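Long-range contacts in alpha-1,4-endofucoidanase (Mariniflexile fucanivorans, PDB 6DLH), which cleaves alpha-1,4 linkages inside fucoidan chains as a retaining endo-hydrolase of glycoside hydrolase family 107, and binds calcium: residues Asp67-Ile72 with Val394-Gln398; Gly278-Thr282 with Leu315-Met319; Asp575-Leu579 with Leu589-Pro593; Val637-Pro641 with Thr721-Leu725. All coordinates share one frame; numbering follows the deposited sequence.

Contact 1 of 4, residues Asp67-Ile72 with Val394-Gln398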
loop_
_atom_site.group_PDB
_atom_site.type_symbol
_atom_site.label_atom_id
_atom_site.label_comp_id
_atom_site.label_asym_id
_atom_site.label_seq_id
_atom_site.Cartn_x
_atom_site.Cartn_y
_atom_site.Cartn_z
ATOM N N ASP A 67 10.328 -4.632 -2.494
ATOM C CA ASP A 67 10.515 -5.699 -3.467
ATOM C C ASP A 67 10.202 -5.181 -4.870
ATOM O O ASP A 67 10.932 -5.469 -5.820
ATOM C CB ASP A 67 9.695 -6.942 -3.107
ATOM C CG ASP A 67 10.267 -7.723 -1.934
ATOM O OD1 ASP A 67 11.418 -7.444 -1.545
ATOM O OD2 ASP A 67 9.560 -8.616 -1.422
ATOM N N PHE A 68 9.111 -4.411 -4.985
ATOM C CA PHE A 68 8.737 -3.804 -6.250
ATOM C C PHE A 68 9.898 -2.945 -6.747
ATOM O O PHE A 68 10.330 -3.076 -7.890
ATOM C CB PHE A 68 7.411 -3.045 -6.128
ATOM C CG PHE A 68 7.048 -2.151 -7.294
ATOM C CD1 PHE A 68 6.519 -2.678 -8.465
ATOM C CD2 PHE A 68 7.214 -0.776 -7.215
ATOM C CE1 PHE A 68 6.163 -1.854 -9.522
ATOM C CE2 PHE A 68 6.853 0.053 -8.270
ATOM C CZ PHE A 68 6.324 -0.488 -9.424
ATOM N N LEU A 69 10.421 -2.089 -5.869
ATOM C CA LEU A 69 11.456 -1.152 -6.274
ATOM C C LEU A 69 12.727 -1.892 -6.693
ATOM O O LEU A 69 13.404 -1.445 -7.620
ATOM C CB LEU A 69 11.704 -0.126 -5.164
ATOM C CG LEU A 69 10.560 0.863 -4.926
ATOM C CD1 LEU A 69 10.944 1.906 -3.885
ATOM C CD2 LEU A 69 10.122 1.538 -6.221
ATOM N N THR A 70 13.034 -3.022 -6.039
ATOM C CA THR A 70 14.166 -3.853 -6.439
ATOM C C THR A 70 13.953 -4.347 -7.868
ATOM O O THR A 70 14.855 -4.259 -8.696
ATOM C CB THR A 70 14.378 -5.047 -5.494
ATOM O OG1 THR A 70 14.839 -4.480 -4.269
ATOM C CG2 THR A 70 15.386 -6.064 -6.002
ATOM N N GLN A 71 12.745 -4.847 -8.144
ATOM C CA GLN A 71 12.402 -5.403 -9.442
ATOM C C GLN A 71 12.566 -4.372 -10.559
ATOM O O GLN A 71 12.887 -4.752 -11.682
ATOM C CB GLN A 71 10.988 -5.984 -9.428
ATOM C CG GLN A 71 10.647 -6.816 -10.657
ATOM C CD GLN A 71 9.168 -7.110 -10.736
ATOM O OE1 GLN A 71 8.336 -6.308 -10.314
ATOM N NE2 GLN A 71 8.828 -8.266 -11.288
ATOM N N ILE A 72 12.355 -3.081 -10.268
ATOM C CA ILE A 72 12.326 -2.089 -11.335
ATOM C C ILE A 72 13.602 -1.245 -11.339
ATOM O O ILE A 72 13.630 -0.162 -11.933
ATOM C CB ILE A 72 11.037 -1.236 -11.294
ATOM C CG1 ILE A 72 10.942 -0.375 -10.027
ATOM C CG2 ILE A 72 9.798 -2.109 -11.495
ATOM C CD1 ILE A 72 10.106 0.870 -10.201
ATOM N N VAL A 394 1.624 -11.190 -3.865
ATOM C CA VAL A 394 2.896 -11.032 -4.548
ATOM C C VAL A 394 2.881 -9.642 -5.174
ATOM O O VAL A 394 2.269 -9.427 -6.215
ATOM C CB VAL A 394 3.120 -12.157 -5.578
ATOM C CG1 VAL A 394 4.475 -12.053 -6.267
ATOM C CG2 VAL A 394 2.929 -13.539 -4.964
ATOM N N LEU A 395 3.518 -8.688 -4.494
ATOM C CA LEU A 395 3.338 -7.284 -4.813
ATOM C C LEU A 395 4.481 -6.802 -5.701
ATOM O O LEU A 395 5.053 -5.740 -5.477
ATOM C CB LEU A 395 3.218 -6.485 -3.509
ATOM C CG LEU A 395 2.058 -6.885 -2.591
ATOM C CD1 LEU A 395 2.076 -6.046 -1.328
ATOM C CD2 LEU A 395 0.719 -6.716 -3.299
ATOM N N THR A 396 4.798 -7.611 -6.717
ATOM C CA THR A 396 5.745 -7.244 -7.759
ATOM C C THR A 396 5.042 -7.410 -9.106
ATOM O O THR A 396 3.975 -8.016 -9.156
ATOM C CB THR A 396 7.034 -8.068 -7.636
ATOM O OG1 THR A 396 6.664 -9.450 -7.665
ATOM C CG2 THR A 396 7.819 -7.760 -6.378
ATOM N N LEU A 397 5.651 -6.878 -10.182
ATOM C CA LEU A 397 5.043 -6.833 -11.504
ATOM C C LEU A 397 4.903 -8.245 -12.064
ATOM O O LEU A 397 5.774 -9.093 -11.873
ATOM C CB LEU A 397 5.910 -6.009 -12.463
ATOM C CG LEU A 397 6.018 -4.505 -12.204
ATOM C CD1 LEU A 397 7.008 -3.882 -13.180
ATOM C CD2 LEU A 397 4.666 -3.816 -12.318
ATOM N N GLN A 398 3.792 -8.463 -12.777
ATOM C CA GLN A 398 3.713 -9.514 -13.780
ATOM C C GLN A 398 4.938 -9.424 -14.687
ATOM O O GLN A 398 5.312 -8.338 -15.142
ATOM C CB GLN A 398 2.449 -9.343 -14.626
ATOM C CG GLN A 398 1.176 -9.774 -13.912
ATOM C CD GLN A 398 1.038 -11.276 -13.821
ATOM O OE1 GLN A 398 1.893 -12.032 -14.284
ATOM N NE2 GLN A 398 -0.059 -11.721 -13.232
HETATM O O HOH W 1 6.960 -4.767 -3.268
#

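Contact 2 of 4, residues Gly278-Thr282 with Leu315-Met319. With EDO (1,2-ethanediol), chain B.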
loop_
_atom_site.group_PDB
_atom_site.type_symbol
_atom_site.label_atom_id
_atom_site.label_comp_id
_atom_site.label_asym_id
_atom_site.label_seq_id
_atom_site.Cartn_x
_atom_site.Cartn_y
_atom_site.Cartn_z
ATOM N N GLY A 278 -14.164 14.946 -29.926
ATOM C CA GLY A 278 -13.669 16.222 -29.438
ATOM C C GLY A 278 -12.520 16.043 -28.457
ATOM O O GLY A 278 -11.660 15.191 -28.653
ATOM N N ASN A 279 -12.530 16.857 -27.398
ATOM C CA ASN A 279 -11.529 16.748 -26.351
ATOM C C ASN A 279 -11.793 15.463 -25.570
ATOM O O ASN A 279 -12.894 15.249 -25.063
ATOM C CB ASN A 279 -11.454 18.010 -25.489
ATOM C CG ASN A 279 -10.194 18.081 -24.653
ATOM O OD1 ASN A 279 -9.773 17.093 -24.051
ATOM N ND2 ASN A 279 -9.581 19.250 -24.610
ATOM N N PRO A 280 -10.808 14.540 -25.498
ATOM C CA PRO A 280 -10.988 13.288 -24.760
ATOM C C PRO A 280 -11.012 13.474 -23.244
ATOM O O PRO A 280 -11.266 12.514 -22.518
ATOM C CB PRO A 280 -9.762 12.454 -25.162
ATOM C CG PRO A 280 -8.721 13.495 -25.515
ATOM C CD PRO A 280 -9.498 14.626 -26.165
ATOM N N PHE A 281 -10.727 14.702 -22.779
ATOM C CA PHE A 281 -10.741 14.983 -21.354
ATOM C C PHE A 281 -11.919 15.893 -21.014
ATOM O O PHE A 281 -12.091 16.946 -21.627
ATOM C CB PHE A 281 -9.419 15.609 -20.901
ATOM C CG PHE A 281 -8.172 14.879 -21.340
ATOM C CD1 PHE A 281 -7.876 13.614 -20.853
ATOM C CD2 PHE A 281 -7.287 15.466 -22.236
ATOM C CE1 PHE A 281 -6.733 12.944 -21.262
ATOM C CE2 PHE A 281 -6.148 14.792 -22.654
ATOM C CZ PHE A 281 -5.865 13.535 -22.152
ATOM N N THR A 282 -12.733 15.458 -20.044
ATOM C CA THR A 282 -13.692 16.330 -19.382
ATOM C C THR A 282 -12.974 17.608 -18.932
ATOM O O THR A 282 -11.843 17.557 -18.451
ATOM C CB THR A 282 -14.390 15.585 -18.235
ATOM O OG1 THR A 282 -15.220 14.589 -18.831
ATOM C CG2 THR A 282 -15.248 16.480 -17.367
ATOM N N LEU A 315 -6.784 9.476 -27.914
ATOM C CA LEU A 315 -6.558 10.260 -26.708
ATOM C C LEU A 315 -5.061 10.530 -26.561
ATOM O O LEU A 315 -4.646 11.634 -26.222
ATOM C CB LEU A 315 -7.125 9.511 -25.494
ATOM C CG LEU A 315 -7.047 10.232 -24.142
ATOM C CD1 LEU A 315 -8.104 9.687 -23.189
ATOM C CD2 LEU A 315 -5.668 10.084 -23.513
ATOM N N VAL A 316 -4.255 9.502 -26.818
ATOM C CA VAL A 316 -2.815 9.609 -26.681
ATOM C C VAL A 316 -2.264 10.531 -27.773
ATOM O O VAL A 316 -1.401 11.364 -27.499
ATOM C CB VAL A 316 -2.202 8.195 -26.655
ATOM C CG1 VAL A 316 -1.107 7.957 -27.667
ATOM C CG2 VAL A 316 -1.802 7.752 -25.260
ATOM N N VAL A 317 -2.814 10.427 -28.995
ATOM C CA VAL A 317 -2.409 11.297 -30.087
ATOM C C VAL A 317 -2.784 12.739 -29.745
ATOM O O VAL A 317 -1.999 13.648 -30.001
ATOM C CB VAL A 317 -2.981 10.833 -31.445
ATOM C CG1 VAL A 317 -2.750 11.859 -32.547
ATOM C CG2 VAL A 317 -2.395 9.495 -31.851
ATOM N N PHE A 318 -3.960 12.931 -29.129
ATOM C CA PHE A 318 -4.400 14.247 -28.677
ATOM C C PHE A 318 -3.354 14.900 -27.768
ATOM O O PHE A 318 -3.154 16.114 -27.818
ATOM C CB PHE A 318 -5.745 14.167 -27.948
ATOM C CG PHE A 318 -6.358 15.503 -27.597
ATOM C CD1 PHE A 318 -7.191 16.163 -28.491
ATOM C CD2 PHE A 318 -6.101 16.110 -26.378
ATOM C CE1 PHE A 318 -7.753 17.393 -28.177
ATOM C CE2 PHE A 318 -6.656 17.344 -26.063
ATOM C CZ PHE A 318 -7.483 17.984 -26.960
ATOM N N MET A 319 -2.727 14.088 -26.905
ATOM C CA MET A 319 -1.730 14.570 -25.962
ATOM C C MET A 319 -0.496 15.036 -26.729
ATOM O O MET A 319 0.089 16.064 -26.403
ATOM C CB MET A 319 -1.346 13.476 -24.958
ATOM C CG MET A 319 -2.414 13.227 -23.904
ATOM S SD MET A 319 -2.114 11.765 -22.873
ATOM C CE MET A 319 -0.591 12.217 -22.051
HETATM C C1 EDO B . -10.297 12.383 -31.184
HETATM O O1 EDO B . -9.155 12.567 -32.037
HETATM C C2 EDO B . -9.893 12.673 -29.756
HETATM O O2 EDO B . -10.915 12.152 -28.924
#

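Contact 3 of 4, residues Asp575-Leu579 with Leu589-Pro593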
loop_
_atom_site.group_PDB
_atom_site.type_symbol
_atom_site.label_atom_id
_atom_site.label_comp_id
_atom_site.label_asym_id
_atom_site.label_seq_id
_atom_site.Cartn_x
_atom_site.Cartn_y
_atom_site.Cartn_z
ATOM N N ASP A 575 10.352 -22.696 18.835
ATOM C CA ASP A 575 10.489 -22.811 17.390
ATOM C C ASP A 575 9.428 -21.991 16.654
ATOM O O ASP A 575 9.683 -21.525 15.546
ATOM C CB ASP A 575 10.443 -24.275 16.932
ATOM C CG ASP A 575 11.557 -25.147 17.492
ATOM O OD1 ASP A 575 12.725 -24.939 17.097
ATOM O OD2 ASP A 575 11.245 -26.037 18.313
ATOM N N TRP A 576 8.249 -21.823 17.271
ATOM C CA TRP A 576 7.060 -21.315 16.597
ATOM C C TRP A 576 7.264 -19.918 16.009
ATOM O O TRP A 576 6.690 -19.602 14.971
ATOM C CB TRP A 576 5.825 -21.372 17.503
ATOM C CG TRP A 576 5.815 -20.365 18.615
ATOM C CD1 TRP A 576 6.181 -20.578 19.911
ATOM C CD2 TRP A 576 5.396 -18.988 18.541
ATOM N NE1 TRP A 576 6.023 -19.433 20.647
ATOM C CE2 TRP A 576 5.546 -18.441 19.835
ATOM C CE3 TRP A 576 4.913 -18.162 17.517
ATOM C CZ2 TRP A 576 5.232 -17.113 20.126
ATOM C CZ3 TRP A 576 4.611 -16.848 17.801
ATOM C CH2 TRP A 576 4.763 -16.333 19.090
ATOM N N LEU A 577 8.053 -19.077 16.685
ATOM C CA LEU A 577 8.255 -17.708 16.241
ATOM C C LEU A 577 9.103 -17.696 14.968
ATOM O O LEU A 577 10.183 -18.283 14.923
ATOM C CB LEU A 577 8.885 -16.884 17.372
ATOM C CG LEU A 577 8.968 -15.375 17.130
ATOM C CD1 LEU A 577 7.585 -14.736 17.094
ATOM C CD2 LEU A 577 9.844 -14.698 18.175
ATOM N N VAL A 578 8.583 -17.030 13.932
ATOM C CA VAL A 578 9.254 -16.909 12.648
ATOM C C VAL A 578 9.661 -15.450 12.462
ATOM O O VAL A 578 8.897 -14.547 12.790
ATOM C CB VAL A 578 8.331 -17.388 11.507
ATOM C CG1 VAL A 578 8.883 -17.073 10.122
ATOM C CG2 VAL A 578 7.997 -18.869 11.628
ATOM N N LEU A 579 10.873 -15.237 11.944
ATOM C CA LEU A 579 11.363 -13.917 11.583
ATOM C C LEU A 579 11.581 -13.865 10.070
ATOM O O LEU A 579 12.168 -14.780 9.494
ATOM C CB LEU A 579 12.675 -13.646 12.331
ATOM C CG LEU A 579 13.457 -12.410 11.879
ATOM C CD1 LEU A 579 12.826 -11.132 12.413
ATOM C CD2 LEU A 579 14.920 -12.495 12.296
ATOM N N LEU A 589 7.719 -10.527 12.723
ATOM C CA LEU A 589 7.585 -11.735 13.522
ATOM C C LEU A 589 6.211 -12.343 13.269
ATOM O O LEU A 589 5.192 -11.669 13.397
ATOM C CB LEU A 589 7.737 -11.402 15.011
ATOM C CG LEU A 589 9.099 -10.869 15.449
ATOM C CD1 LEU A 589 9.047 -10.433 16.903
ATOM C CD2 LEU A 589 10.188 -11.913 15.245
ATOM N N SER A 590 6.203 -13.630 12.925
ATOM C CA SER A 590 4.961 -14.343 12.685
ATOM C C SER A 590 5.075 -15.744 13.272
ATOM O O SER A 590 5.947 -16.006 14.101
ATOM C CB SER A 590 4.617 -14.379 11.207
ATOM O OG SER A 590 5.635 -15.031 10.455
ATOM N N GLY A 591 4.205 -16.638 12.794
ATOM C CA GLY A 591 4.159 -18.010 13.266
ATOM C C GLY A 591 2.903 -18.245 14.090
ATOM O O GLY A 591 2.283 -17.295 14.562
ATOM N N MET A 592 2.534 -19.521 14.234
ATOM C CA MET A 592 1.359 -19.903 14.999
ATOM C C MET A 592 1.803 -20.720 16.212
ATOM O O MET A 592 2.321 -21.826 16.059
ATOM C CB MET A 592 0.403 -20.736 14.140
ATOM C CG MET A 592 -0.916 -21.028 14.818
ATOM S SD MET A 592 -1.988 -22.106 13.835
ATOM C CE MET A 592 -2.839 -20.896 12.821
ATOM N N PRO A 593 1.653 -20.188 17.448
ATOM C CA PRO A 593 1.843 -20.991 18.656
ATOM C C PRO A 593 0.735 -22.032 18.805
ATOM O O PRO A 593 -0.330 -21.909 18.203
ATOM C CB PRO A 593 1.769 -19.966 19.799
ATOM C CG PRO A 593 0.984 -18.804 19.225
ATOM C CD PRO A 593 1.327 -18.784 17.750
HETATM O O HOH W 2 7.942 -13.580 9.986
#

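Contact 4 of 4, residues Val637-Pro641 with Thr721-Leu725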
loop_
_atom_site.group_PDB
_atom_site.type_symbol
_atom_site.label_atom_id
_atom_site.label_comp_id
_atom_site.label_asym_id
_atom_site.label_seq_id
_atom_site.Cartn_x
_atom_site.Cartn_y
_atom_site.Cartn_z
ATOM N N VAL A 637 -11.308 -31.203 26.008
ATOM C CA VAL A 637 -12.446 -30.513 26.609
ATOM C C VAL A 637 -13.718 -30.588 25.755
ATOM O O VAL A 637 -14.797 -30.845 26.296
ATOM C CB VAL A 637 -12.093 -29.052 26.953
ATOM N N TRP A 638 -13.593 -30.327 24.442
ATOM C CA TRP A 638 -14.701 -30.067 23.523
ATOM C C TRP A 638 -15.277 -28.675 23.780
ATOM O O TRP A 638 -15.261 -28.193 24.909
ATOM C CB TRP A 638 -15.801 -31.143 23.564
ATOM C CG TRP A 638 -15.413 -32.493 23.036
ATOM C CD1 TRP A 638 -14.960 -33.558 23.763
ATOM C CD2 TRP A 638 -15.476 -32.947 21.670
ATOM N NE1 TRP A 638 -14.725 -34.634 22.949
ATOM C CE2 TRP A 638 -15.034 -34.292 21.659
ATOM C CE3 TRP A 638 -15.861 -32.359 20.459
ATOM C CZ2 TRP A 638 -14.964 -35.046 20.487
ATOM C CZ3 TRP A 638 -15.787 -33.103 19.302
ATOM C CH2 TRP A 638 -15.344 -34.427 19.317
ATOM N N SER A 639 -15.802 -28.046 22.718
ATOM C CA SER A 639 -16.367 -26.707 22.800
ATOM C C SER A 639 -17.642 -26.716 23.638
ATOM O O SER A 639 -17.959 -25.731 24.303
ATOM C CB SER A 639 -16.629 -26.142 21.427
ATOM O OG SER A 639 -17.605 -26.912 20.742
ATOM N N SER A 640 -18.361 -27.845 23.584
ATOM C CA SER A 640 -19.653 -28.001 24.232
ATOM C C SER A 640 -19.921 -29.488 24.458
ATOM O O SER A 640 -19.250 -30.329 23.857
ATOM C CB SER A 640 -20.732 -27.370 23.394
ATOM O OG SER A 640 -21.982 -27.418 24.058
ATOM N N PRO A 641 -20.853 -29.863 25.369
ATOM C CA PRO A 641 -21.314 -31.250 25.478
ATOM C C PRO A 641 -22.117 -31.715 24.263
ATOM O O PRO A 641 -22.010 -32.871 23.857
ATOM C CB PRO A 641 -22.182 -31.257 26.751
ATOM C CG PRO A 641 -21.767 -30.007 27.502
ATOM C CD PRO A 641 -21.434 -29.004 26.417
ATOM N N THR A 721 -15.603 -37.513 26.190
ATOM C CA THR A 721 -16.545 -37.788 25.116
ATOM C C THR A 721 -17.503 -36.613 24.968
ATOM O O THR A 721 -17.771 -35.900 25.934
ATOM C CB THR A 721 -17.333 -39.094 25.317
ATOM O OG1 THR A 721 -18.356 -38.907 26.302
ATOM C CG2 THR A 721 -16.464 -40.294 25.634
ATOM N N ALA A 722 -18.011 -36.441 23.745
ATOM C CA ALA A 722 -19.002 -35.428 23.432
ATOM C C ALA A 722 -20.091 -36.051 22.563
ATOM O O ALA A 722 -19.880 -37.107 21.960
ATOM C CB ALA A 722 -18.333 -34.264 22.736
ATOM N N GLU A 723 -21.249 -35.381 22.516
ATOM C CA GLU A 723 -22.333 -35.737 21.614
ATOM C C GLU A 723 -22.300 -34.826 20.381
ATOM O O GLU A 723 -22.124 -33.612 20.503
ATOM C CB GLU A 723 -23.670 -35.620 22.347
ATOM C CG GLU A 723 -24.869 -35.847 21.447
ATOM C CD GLU A 723 -26.225 -35.607 22.086
ATOM O OE1 GLU A 723 -26.287 -35.525 23.321
ATOM O OE2 GLU A 723 -27.219 -35.501 21.342
ATOM N N ILE A 724 -22.473 -35.432 19.197
ATOM C CA ILE A 724 -22.679 -34.722 17.941
ATOM C C ILE A 724 -24.100 -35.009 17.449
ATOM O O ILE A 724 -24.497 -36.166 17.345
ATOM C CB ILE A 724 -21.610 -35.126 16.899
ATOM C CG1 ILE A 724 -20.258 -34.443 17.144
ATOM C CG2 ILE A 724 -22.100 -34.859 15.482
ATOM C CD1 ILE A 724 -19.479 -34.962 18.330
ATOM N N LEU A 725 -24.848 -33.943 17.137
ATOM C CA LEU A 725 -26.261 -34.010 16.791
ATOM C C LEU A 725 -26.471 -33.386 15.409
ATOM O O LEU A 725 -26.239 -32.193 15.220
ATOM C CB LEU A 725 -27.035 -33.249 17.874
ATOM C CG LEU A 725 -28.539 -33.061 17.660
ATOM C CD1 LEU A 725 -29.296 -34.344 17.971
ATOM C CD2 LEU A 725 -29.068 -31.928 18.531
#

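Contact 1 of 4, residues Asp67-Ile72 with Val394-Gln398
The carboxamide of Gln-71 lies alongside the backbone of Leu-397 and bonds to it twice. Its OE1 accepts from Leu-397 N at 2.7 Å, with the donor in the carbonyl plane on a lone pair. Its NE2 donates to Leu-397 O at 3.2 Å, and this bond is nearly straight, 172° at the hydrogen. The two bonds fix the rotation of the amide. Gln-71 reaches Leu-397 because CG stands anti to the backbone N (chi1 -169°) and the chain is extended beyond it. With an alanine here, both backbone groups of Leu-397 would probably lose these mates and the helix would be held less firmly to the segment 394-398. The helix 66-71 follows strand 46-49 of the parallel sheet in the catalytic domain, and Met-48 of that strand touches Phe-68, Ile-72 and Leu-397. Leu-397 meets the segment 67-72 with both methyl groups. CD2 lies at the edge of the Phe-68 ring, in its plane, 3.7 Å from CE1. CD1 meets Ile-72 CG2, also at 3.7 Å, and the two side chains cross at about a right angle. Thr-396 turns its methyl to the helix backbone, with CG2 3.8 Å from Asp-67 C. One water accepts from Phe-68 N and donates to Leu-395 O, which also takes a hydrogen bond from Trp-50 NE1.

Contact 2 of 4, residues Gly278-Thr282 with Leu315-Met319
Phe-318 has CG anti to its backbone N (chi1 -173°), which carries its ring out from the helix so that one face meets Pro-280. Leu-315, one turn earlier, has the same first torsion (chi1 -177°) and brings its branched end to Pro-280 and Phe-281. The proline sits between these two helix side chains. Its CD lies over the centre of the Phe-318 ring, 3.5 Å from the centroid, in a CH-pi contact. Its CB packs against Leu-315 CG at 3.7 Å. Phe-281 comes in beside the proline, and its CZ touches Leu-315 CD2 at 3.7 Å. Met-319 CG approaches the edge of the Phe-281 ring in its plane, 3.9 Å from CZ. Phe-281 CE2 also reaches Phe-318 CD2 at 4.0 Å.

Asn-279 crosses the far end of the Phe-318 ring at about a right angle, with ND2 3.4 Å from CZ and the amide and ring planes 51° apart. Its ND2 donates to Ala-326 O and to Asp-329 OD2. OD1 accepts from Phe-281 N at 2.9 Å, which closes an Asx turn and holds the loop in shape round Pro-280. A 1,2-ethanediol, probably from the crystallisation liquor, donates from O2 to Gly-278 O. The contact is thus apolar packing of a loop on helix 307-321 of the catalytic domain. It lies close to a calcium site: Asn-279 touches Phe-327, a ligand residue of that ion, whose site is completed by Asp-330, Arg-332, Asn-335 and Asp-336.

Contact 3 of 4, residues Asp575-Leu579 with Leu589-Pro593
Three groups grip Val-578 O: Ser-590 N donates at 2.8 Å, Leu-589 CA makes a CA-H...O contact at 3.2 Å, and a water that also bonds Ser-590 OG donates weakly. Val-578 N donates in turn to Ser-590 O, also at 2.8 Å. The two residues form a hydrogen-bonded antiparallel pair in the beta hairpin of strands 578-583 and 586-590, within a bacterial Ig-type domain. This second bond is straight, 171° at the hydrogen, although the donor stands above the carbonyl plane. Leu-579 and Leu-589 follow as a non-hydrogen-bonded pair, and Leu-579 CD1 meets Leu-589 CD2 at 3.9 Å. Leu-577 CD1 packs on Leu-589 CB, and both leucines touch Phe-605 of strand 599-608.

Beyond the paired strands, the indole of Trp-576 is set against Pro-593, with CG between the backbone N and the carbonyl carbon (chi1 72°). Pro-593 CB sits over the centre of one indole face, 4.0 Å from the centroid of the five-membered ring, and Leu-577 CB lies over the opposite face toward the rim. The indole NE1 donates to Asn-601 OD1. If Trp-576 were an alanine, Pro-593 would probably lose its aromatic cover, a gap would be likely to open beside Ile-620 and Val-622, and Asn-601 OD1 would lose this donor. A CB on Gly-591 would clash with Trp-576 O; instead Gly-591 CA makes a CA-H...O contact with that oxygen at 3.4 Å.

Contact 4 of 4, residues Val637-Pro641 with Thr721-Leu725
Ala-722 presses its methyl group onto the indole of Trp-638, the main apolar contact here. CB lies over one face, 3.3 Å from the centroid of the five-membered ring and 9° off the ring normal, in a close CH-pi contact. Trp-638 CG stands anti to its own carbonyl carbon (chi1 -68°), and the indole is turned with its face to the strand. At the six-membered end of the indole, CZ3 meets Ile-724 CD1 at 4.2 Å. Leu-643 and Leu-713, from the neighbouring strands, also touch Trp-638.

Across the segments the polar part is one backbone bond. Glu-723 N donates to Pro-641 O at 2.9 Å, with the donor nearly in line with the carbonyl bond (C=O...N 167°). This bond lies where the loop runs into strand 642-649, which pairs parallel with strand 720-729 in the mixed sheet of a putative Ig domain. Glu-723 CB rests 3.5 Å from Pro-641 O. Outside the segments, Trp-638 NE1 bonds weakly to Thr-720 O.

The chemistry implies a close fit: the small methyl of Ala-722 is consistent with the indole lying so near the strand, while the Glu-723 to Pro-641 bond, continued by backbone bonds to Leu-643, joins the loop's end to the sheet.

From the N terminus, contact 1 opens first, on helix 66-71 of the catalytic domain. It closes more than three hundred residues later at 394-398, just before helix 399-415. Contact 2 is nested inside that long loop. It ties the loop after strand 266-269 to helix 307-321, near a calcium site. Contacts 3 and 4 follow in series, and none of the contacts cross. Contact 3 closes a short hairpin in the bacterial Ig-type domain. Contact 4 joins the loop before strand 642-649 to strand 720-729, in the third Ig-type family region of this chain. Contacts 2 and 4 lie farthest apart, with centres about 68 Å from each other.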